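Long-range contact in putative adhesin (Bacteroides thetaiotaomicron, PDB 4QDG), which is a putative lipoprotein adhesin of the FimB/Mfa2 fimbrillin family, probably acting in pili of a gut bacterium: residues Ala28-Leu40 with Arg53-Met67. Sequence-based numbering, arbitrary orientation.
With MG (magnesium ion), chain C.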
ATOM      1  N   ALA A  28      10.576  -6.948  10.276  1.00 39.63           N
ATOM      2  CA  ALA A  28      10.737  -6.293  11.556  1.00 40.25           C
ATOM      3  C   ALA A  28       9.641  -5.263  11.804  1.00 41.30           C
ATOM      4  O   ALA A  28       9.254  -4.529  10.896  1.00 39.81           O
ATOM      5  CB  ALA A  28      12.120  -5.634  11.629  1.00 41.76           C
ATOM      6  N   ASN A  29       9.172  -5.193  13.064  1.00 37.96           N
ATOM      7  CA  ASN A  29       8.097  -4.304  13.496  1.00 37.08           C
ATOM      8  C   ASN A  29       8.441  -2.830  13.299  1.00 40.54           C
ATOM      9  O   ASN A  29       9.461  -2.342  13.778  1.00 41.46           O
ATOM     10  CB  ASN A  29       7.688  -4.574  14.950  1.00 36.67           C
ATOM     11  CG  ASN A  29       6.440  -3.834  15.384  1.00 49.41           C
ATOM     12  OD1 ASN A  29       5.553  -3.515  14.569  1.00 34.36           O
ATOM     13  ND2 ASN A  29       6.358  -3.534  16.684  1.00 44.02           N
ATOM     14  N   ALA A  30       7.564  -2.132  12.570  1.00 36.47           N
ATOM     15  CA  ALA A  30       7.693  -0.720  12.262  1.00 35.69           C
ATOM     16  C   ALA A  30       6.402   0.008  12.601  1.00 38.45           C
ATOM     17  O   ALA A  30       6.209   1.151  12.148  1.00 40.45           O
ATOM     18  CB  ALA A  30       8.027  -0.552  10.786  1.00 36.34           C
ATOM     19  N   PHE A  31       5.510  -0.643  13.398  1.00 31.71           N
ATOM     20  CA  PHE A  31       4.221  -0.074  13.792  1.00 29.68           C
ATOM     21  C   PHE A  31       4.385   1.318  14.412  1.00 34.05           C
ATOM     22  O   PHE A  31       3.707   2.238  13.980  1.00 32.00           O
ATOM     23  CB  PHE A  31       3.458  -0.989  14.791  1.00 30.64           C
ATOM     24  CG  PHE A  31       2.065  -0.473  15.106  1.00 30.37           C
ATOM     25  CD1 PHE A  31       1.854   0.434  16.143  1.00 33.91           C
ATOM     26  CD2 PHE A  31       0.976  -0.844  14.330  1.00 29.14           C
ATOM     27  CE1 PHE A  31       0.576   0.954  16.394  1.00 34.00           C
ATOM     28  CE2 PHE A  31      -0.308  -0.351  14.610  1.00 31.84           C
ATOM     29  CZ  PHE A  31      -0.497   0.540  15.640  1.00 30.62           C
ATOM     30  N   ALA A  32       5.279   1.457  15.429  1.00 34.19           N
ATOM     31  CA  ALA A  32       5.528   2.691  16.176  1.00 35.76           C
ATOM     32  C   ALA A  32       5.947   3.850  15.271  1.00 41.35           C
ATOM     33  O   ALA A  32       5.531   4.979  15.513  1.00 41.29           O
ATOM     34  CB  ALA A  32       6.586   2.465  17.251  1.00 37.26           C
ATOM     35  N   LYS A  33       6.717   3.579  14.223  1.00 39.65           N
ATOM     36  CA  LYS A  33       7.154   4.657  13.345  1.00 41.28           C
ATOM     37  C   LYS A  33       6.231   4.864  12.151  1.00 45.81           C
ATOM     38  O   LYS A  33       6.265   5.949  11.567  1.00 46.54           O
ATOM     39  CB  LYS A  33       8.615   4.482  12.870  1.00 45.06           C
ATOM     40  CG  LYS A  33       9.034   3.077  12.474  1.00 63.64           C
ATOM     41  CD  LYS A  33      10.562   2.987  12.320  1.00 79.90           C
ATOM     42  CE  LYS A  33      11.054   1.570  12.079  1.00 91.68           C
ATOM     43  NZ  LYS A  33      12.491   1.531  11.684  1.00 92.18           N
ATOM     44  N   LYS A  34       5.364   3.884  11.814  1.00 41.55           N
ATOM     45  CA  LYS A  34       4.521   4.042  10.623  1.00 39.80           C
ATOM     46  C   LYS A  34       3.043   4.266  10.895  1.00 42.51           C
ATOM     47  O   LYS A  34       2.428   4.966  10.105  1.00 43.34           O
ATOM     48  CB  LYS A  34       4.687   2.841   9.662  1.00 41.30           C
ATOM     49  CG  LYS A  34       6.135   2.600   9.152  1.00 42.84           C
ATOM     50  CD  LYS A  34       6.818   3.839   8.578  1.00 49.21           C
ATOM     51  CE  LYS A  34       7.017   3.827   7.084  1.00 63.79           C
ATOM     52  NZ  LYS A  34       6.443   5.045   6.436  1.00 73.32           N
ATOM     53  N   VAL A  35       2.453   3.701  11.972  1.00 39.09           N
ATOM     54  CA  VAL A  35       0.997   3.840  12.195  1.00 38.32           C
ATOM     55  C   VAL A  35       0.712   4.885  13.259  1.00 43.17           C
ATOM     56  O   VAL A  35       0.917   4.633  14.441  1.00 43.71           O
ATOM     57  CB  VAL A  35       0.310   2.483  12.506  1.00 40.35           C
ATOM     58  CG1 VAL A  35      -1.206   2.654  12.629  1.00 40.45           C
ATOM     59  CG2 VAL A  35       0.648   1.441  11.445  1.00 38.66           C
ATOM     60  N   ASP A  36       0.211   6.055  12.820  1.00 40.02           N
ATOM     61  CA  ASP A  36      -0.074   7.261  13.610  1.00 40.70           C
ATOM     62  C   ASP A  36      -1.544   7.353  14.109  1.00 45.61           C
ATOM     63  O   ASP A  36      -1.864   8.224  14.916  1.00 45.98           O
ATOM     64  CB  ASP A  36       0.245   8.510  12.742  1.00 43.79           C
ATOM     65  CG  ASP A  36      -0.661   8.735  11.523  1.00 53.08           C
ATOM     66  OD1 ASP A  36      -1.211   7.742  10.992  1.00 55.38           O
ATOM     67  OD2 ASP A  36      -0.811   9.901  11.100  1.00 58.73           O
ATOM     68  N   CYS A  37      -2.440   6.517  13.571  1.00 42.11           N
ATOM     69  CA  CYS A  37      -3.843   6.502  13.970  1.00 42.19           C
ATOM     70  C   CYS A  37      -4.374   5.092  13.831  1.00 38.55           C
ATOM     71  O   CYS A  37      -4.084   4.398  12.863  1.00 35.40           O
ATOM     72  CB  CYS A  37      -4.684   7.518  13.198  1.00 44.76           C
ATOM     73  SG  CYS A  37      -4.685   7.279  11.397  1.00 48.91           S
ATOM     74  N   LEU A  38      -5.098   4.645  14.845  1.00 32.57           N
ATOM     75  CA  LEU A  38      -5.578   3.288  14.890  1.00 30.40           C
ATOM     76  C   LEU A  38      -7.083   3.231  15.121  1.00 34.69           C
ATOM     77  O   LEU A  38      -7.608   3.940  15.968  1.00 34.98           O
ATOM     78  CB  LEU A  38      -4.803   2.585  16.021  1.00 29.18           C
ATOM     79  CG  LEU A  38      -5.130   1.142  16.377  1.00 30.01           C
ATOM     80  CD1 LEU A  38      -4.820   0.181  15.209  1.00 28.41           C
ATOM     81  CD2 LEU A  38      -4.370   0.762  17.602  1.00 27.25           C
ATOM     82  N   THR A  39      -7.761   2.386  14.342  1.00 31.59           N
ATOM     83  CA  THR A  39      -9.183   2.133  14.458  1.00 32.09           C
ATOM     84  C   THR A  39      -9.301   0.671  14.800  1.00 36.91           C
ATOM     85  O   THR A  39      -8.910  -0.176  13.999  1.00 38.80           O
ATOM     86  CB  THR A  39      -9.944   2.520  13.163  1.00 33.41           C
ATOM     87  OG1 THR A  39      -9.763   3.902  12.879  1.00 30.75           O
ATOM     88  CG2 THR A  39     -11.446   2.220  13.254  1.00 28.80           C
ATOM     89  N   LEU A  40      -9.837   0.364  15.969  1.00 32.64           N
ATOM     90  CA  LEU A  40     -10.008  -1.029  16.405  1.00 30.90           C
ATOM     91  C   LEU A  40     -11.520  -1.331  16.533  1.00 36.06           C
ATOM     92  O   LEU A  40     -12.239  -0.645  17.262  1.00 35.76           O
ATOM     93  CB  LEU A  40      -9.236  -1.273  17.729  1.00 29.80           C
ATOM     94  CG  LEU A  40      -9.170  -2.698  18.316  1.00 33.58           C
ATOM     95  CD1 LEU A  40     -10.465  -3.076  19.044  1.00 34.58           C
ATOM     96  CD2 LEU A  40      -8.701  -3.752  17.302  1.00 32.43           C
ATOM     97  N   ARG A  53     -12.863   1.480  18.985  1.00 40.46           N
ATOM     98  CA  ARG A  53     -11.852   2.210  19.747  0.50 40.45           C
ATOM     99  C   ARG A  53     -10.957   2.943  18.764  1.00 44.43           C
ATOM    100  O   ARG A  53     -10.448   2.326  17.823  1.00 44.70           O
ATOM    101  CB  ARG A  53     -11.021   1.268  20.641  0.50 40.51           C
ATOM    102  CG  ARG A  53     -11.749   0.722  21.862  0.50 50.57           C
ATOM    103  CD  ARG A  53     -11.656   1.618  23.095  0.50 56.56           C
ATOM    104  NE  ARG A  53     -12.375   1.041  24.234  0.50 52.74           N
ATOM    105  CZ  ARG A  53     -13.690   1.117  24.407  0.50 64.92           C
ATOM    106  NH1 ARG A  53     -14.447   1.761  23.530  0.50 45.65           N
ATOM    107  NH2 ARG A  53     -14.257   0.556  25.466  0.50 61.83           N
ATOM    108  N   ILE A  54     -10.795   4.246  18.941  1.00 40.39           N
ATOM    109  CA  ILE A  54      -9.960   5.033  18.049  1.00 40.22           C
ATOM    110  C   ILE A  54      -8.785   5.596  18.846  1.00 44.14           C
ATOM    111  O   ILE A  54      -8.998   6.158  19.911  1.00 44.45           O
ATOM    112  CB  ILE A  54     -10.814   6.109  17.326  1.00 44.21           C
ATOM    113  CG1 ILE A  54     -11.594   5.435  16.166  1.00 44.90           C
ATOM    114  CG2 ILE A  54      -9.946   7.267  16.787  1.00 44.95           C
ATOM    115  CD1 ILE A  54     -12.967   5.947  15.969  1.00 59.55           C
ATOM    116  N   VAL A  55      -7.545   5.405  18.346  1.00 41.29           N
ATOM    117  CA  VAL A  55      -6.336   5.913  19.015  1.00 42.39           C
ATOM    118  C   VAL A  55      -5.541   6.795  18.026  1.00 47.52           C
ATOM    119  O   VAL A  55      -5.122   6.300  16.985  1.00 45.36           O
ATOM    120  CB  VAL A  55      -5.445   4.794  19.615  1.00 44.95           C
ATOM    121  CG1 VAL A  55      -4.307   5.389  20.430  1.00 44.58           C
ATOM    122  CG2 VAL A  55      -6.260   3.834  20.465  1.00 45.28           C
ATOM    123  N   THR A  56      -5.316   8.079  18.375  1.00 45.24           N
ATOM    124  CA  THR A  56      -4.603   9.042  17.526  1.00 45.88           C
ATOM    125  C   THR A  56      -3.393   9.696  18.222  1.00 52.39           C
ATOM    126  O   THR A  56      -2.603  10.367  17.548  1.00 53.73           O
ATOM    127  CB  THR A  56      -5.562  10.143  17.035  1.00 53.15           C
ATOM    128  OG1 THR A  56      -6.310  10.664  18.135  1.00 54.47           O
ATOM    129  CG2 THR A  56      -6.491   9.665  15.914  1.00 48.43           C
ATOM    130  N   GLY A  57      -3.241   9.470  19.525  1.00 48.82           N
ATOM    131  CA  GLY A  57      -2.171  10.050  20.332  1.00 49.84           C
ATOM    132  C   GLY A  57      -0.742   9.577  20.111  1.00 53.77           C
ATOM    133  O   GLY A  57      -0.457   8.824  19.181  1.00 53.33           O
ATOM    134  N   THR A  58       0.173  10.047  20.989  1.00 49.58           N
ATOM    135  CA  THR A  58       1.610   9.749  20.973  1.00 48.35           C
ATOM    136  C   THR A  58       1.890   8.344  21.518  1.00 48.63           C
ATOM    137  O   THR A  58       2.975   7.805  21.281  1.00 47.50           O
ATOM    138  CB  THR A  58       2.405  10.813  21.770  1.00 59.62           C
ATOM    139  OG1 THR A  58       2.041  10.758  23.157  1.00 59.47           O
ATOM    140  CG2 THR A  58       2.208  12.234  21.225  1.00 58.13           C
ATOM    141  N   GLU A  59       0.920   7.756  22.248  1.00 43.43           N
ATOM    142  CA  GLU A  59       1.029   6.419  22.846  1.00 41.95           C
ATOM    143  C   GLU A  59       1.276   5.338  21.780  1.00 43.24           C
ATOM    144  O   GLU A  59       1.778   4.263  22.129  1.00 42.76           O
ATOM    145  CB  GLU A  59      -0.215   6.064  23.693  1.00 43.54           C
ATOM    146  CG  GLU A  59      -1.531   6.003  22.924  1.00 53.12           C
ATOM    147  CD  GLU A  59      -2.497   7.139  23.212  1.00 73.15           C
ATOM    148  OE1 GLU A  59      -2.096   8.314  23.046  1.00 69.87           O
ATOM    149  OE2 GLU A  59      -3.659   6.856  23.587  1.00 56.78           O
ATOM    150  N   LEU A  60       0.959   5.631  20.485  1.00 36.75           N
ATOM    151  CA  LEU A  60       1.160   4.677  19.393  1.00 33.49           C
ATOM    152  C   LEU A  60       2.637   4.559  19.025  1.00 38.24           C
ATOM    153  O   LEU A  60       3.041   3.567  18.424  1.00 37.62           O
ATOM    154  CB  LEU A  60       0.330   5.049  18.157  1.00 32.37           C
ATOM    155  CG  LEU A  60      -1.185   4.935  18.265  1.00 34.13           C
ATOM    156  CD1 LEU A  60      -1.818   5.392  17.025  1.00 32.31           C
ATOM    157  CD2 LEU A  60      -1.627   3.514  18.538  1.00 34.99           C
ATOM    158  N   GLN A  61       3.435   5.559  19.392  1.00 37.67           N
ATOM    159  CA  GLN A  61       4.878   5.594  19.159  1.00 39.48           C
ATOM    160  C   GLN A  61       5.603   4.808  20.255  1.00 45.91           C
ATOM    161  O   GLN A  61       6.786   4.515  20.121  1.00 46.93           O
ATOM    162  CB  GLN A  61       5.392   7.049  19.076  1.00 41.68           C
ATOM    163  CG  GLN A  61       5.085   7.719  17.736  1.00 38.74           C
ATOM    164  CD  GLN A  61       3.757   8.445  17.734  1.00 51.86           C
ATOM    165  OE1 GLN A  61       3.603   9.508  18.325  1.00 52.63           O
ATOM    166  NE2 GLN A  61       2.779   7.922  17.014  1.00 48.68           N
ATOM    167  N   ASP A  62       4.895   4.448  21.326  1.00 42.37           N
ATOM    168  CA  ASP A  62       5.458   3.636  22.392  1.00 43.17           C
ATOM    169  C   ASP A  62       5.316   2.157  21.990  1.00 47.53           C
ATOM    170  O   ASP A  62       4.203   1.707  21.732  1.00 47.43           O
ATOM    171  CB  ASP A  62       4.765   3.966  23.738  1.00 46.21           C
ATOM    172  CG  ASP A  62       5.147   3.108  24.929  1.00 62.56           C
ATOM    173  OD1 ASP A  62       6.269   2.526  24.918  1.00 64.58           O
ATOM    174  OD2 ASP A  62       4.344   3.041  25.893  1.00 70.30           O
ATOM    175  N   GLU A  63       6.447   1.417  21.922  1.00 45.13           N
ATOM    176  CA  GLU A  63       6.434   0.018  21.506  0.50 44.47           C
ATOM    177  C   GLU A  63       5.822  -0.896  22.588  1.00 47.58           C
ATOM    178  O   GLU A  63       5.378  -1.999  22.256  1.00 47.33           O
ATOM    179  CB  GLU A  63       7.833  -0.447  21.063  0.50 46.20           C
ATOM    180  CG  GLU A  63       8.002  -0.355  19.545  0.50 55.72           C
ATOM    181  CD  GLU A  63       9.418  -0.364  18.993  0.50 78.73           C
ATOM    182  OE1 GLU A  63      10.244   0.452  19.463  0.50 87.14           O
ATOM    183  OE2 GLU A  63       9.686  -1.144  18.049  0.50 60.89           O
ATOM    184  N   ASN A  64       5.731  -0.413  23.847  1.00 43.43           N
ATOM    185  CA  ASN A  64       5.100  -1.109  24.971  1.00 42.66           C
ATOM    186  C   ASN A  64       3.571  -0.878  25.013  1.00 43.77           C
ATOM    187  O   ASN A  64       2.922  -1.372  25.930  1.00 45.02           O
ATOM    188  CB  ASN A  64       5.737  -0.693  26.317  1.00 46.19           C
ATOM    189  CG  ASN A  64       7.183  -1.122  26.497  1.00 92.29           C
ATOM    190  OD1 ASN A  64       7.573  -2.271  26.215  1.00 85.76           O
ATOM    191  ND2 ASN A  64       8.007  -0.210  27.023  1.00 90.67           N
ATOM    192  N   TYR A  65       3.001  -0.125  24.040  1.00 37.44           N
ATOM    193  CA  TYR A  65       1.567   0.157  23.950  1.00 35.92           C
ATOM    194  C   TYR A  65       0.730  -1.104  23.804  1.00 36.46           C
ATOM    195  O   TYR A  65       1.036  -1.980  22.987  1.00 35.74           O
ATOM    196  CB  TYR A  65       1.225   1.104  22.752  1.00 36.64           C
ATOM    197  CG  TYR A  65      -0.265   1.272  22.509  1.00 35.68           C
ATOM    198  CD1 TYR A  65      -1.082   1.879  23.458  1.00 37.74           C
ATOM    199  CD2 TYR A  65      -0.873   0.731  21.376  1.00 35.26           C
ATOM    200  CE1 TYR A  65      -2.463   1.963  23.279  1.00 38.15           C
ATOM    201  CE2 TYR A  65      -2.255   0.818  21.182  1.00 35.57           C
ATOM    202  CZ  TYR A  65      -3.044   1.444  22.134  1.00 41.09           C
ATOM    203  OH  TYR A  65      -4.403   1.539  21.968  1.00 40.85           O
ATOM    204  N   ARG A  66      -0.340  -1.166  24.606  1.00 31.27           N
ATOM    205  CA  ARG A  66      -1.337  -2.241  24.604  0.50 30.33           C
ATOM    206  C   ARG A  66      -2.717  -1.648  24.771  1.00 33.81           C
ATOM    207  O   ARG A  66      -2.877  -0.670  25.487  1.00 35.39           O
ATOM    208  CB  ARG A  66      -1.095  -3.287  25.716  0.50 30.01           C
ATOM    209  CG  ARG A  66       0.260  -3.991  25.707  0.50 37.04           C
ATOM    210  CD  ARG A  66       0.522  -4.881  24.516  0.50 28.95           C
ATOM    211  NE  ARG A  66       1.829  -5.517  24.644  0.50 29.56           N
ATOM    212  CZ  ARG A  66       2.961  -5.035  24.145  0.50 39.79           C
ATOM    213  NH1 ARG A  66       2.959  -3.914  23.425  0.50 26.71           N
ATOM    214  NH2 ARG A  66       4.101  -5.681  24.338  0.50 22.90           N
HETATM  215  N   MSE A  67      -3.704  -2.206  24.115  1.00 29.20           N
HETATM  216  CA  MSE A  67      -5.057  -1.723  24.262  1.00 29.11           C
HETATM  217  C   MSE A  67      -5.799  -2.658  25.198  1.00 35.69           C
HETATM  218  O   MSE A  67      -6.056  -3.811  24.847  1.00 34.90           O
HETATM  219  CB  MSE A  67      -5.777  -1.608  22.911  1.00 30.14           C
HETATM  220  CG  MSE A  67      -7.150  -0.959  23.048  1.00 35.76           C
HETATM  221 SE   MSE A  67      -8.167  -1.049  21.414  0.75 41.20          SE
HETATM  222  CE  MSE A  67      -7.154   0.314  20.394  1.00 37.35           C
TER
HETATM  223 MG    MG C 401      -2.979   8.829  10.217  1.00 35.38          MG
HETATM  224  O   HOH W   1       7.606  -0.276  15.775  1.00 49.33           O
HETATM  225  O   HOH W   2       3.098   5.786  15.476  1.00 47.40           O
HETATM  226  O   HOH W   3       0.141   8.778  16.707  1.00 52.96           O
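Leu38 packs against Leu60, Tyr65 and selenomethionine Met67. Its CG lies opposite the backbone N (chi1 177°), and its CD2 sits 4.0 Å from Leu60 CD2, meets the Met67 methyl tip to tip and touches the edge of the Tyr65 ring. Leu60 CD2 also meets the edge of the Phe31 ring at CE1 (4.0 Å), while its other branch, CD1, presses on the Asp36 backbone. The bend of Met67 at chi3 (-73°) lets both SE and CE meet Leu40; SE lies 3.7 Å from Leu40 CG. Beside this apolar cluster the strands pair antiparallel: Leu38 N bonds Val55 O at 2.7 Å, Leu40 N bonds Arg53 O at 2.8 Å, and both bonds are returned.

Ala32 still packs closely on the Leu60-Gln61 backbone, its CB 3.5 Å from Gln61 O. The solvent side is the outer rim of Gln61 and Glu63. There one water joins Ala32 N to Glu63 OE2; Gln61 NE2 donates to two others, one held by Ala32 O and Val35 O, the second 2.7 Å from Asp36 O.

Asp36, through both carboxylate oxygens, and Cys37 SG (2.6 Å) bind a magnesium ion completed by Cys86 and His124; the two residues leading into strand 38-44 are thus held at the metal site. Strands 38-44 and 49-55 form a hairpin; strand 75-82 pairs with the former on its other edge, and Phe19 of strand 15-20 touches Phe31 and Leu38.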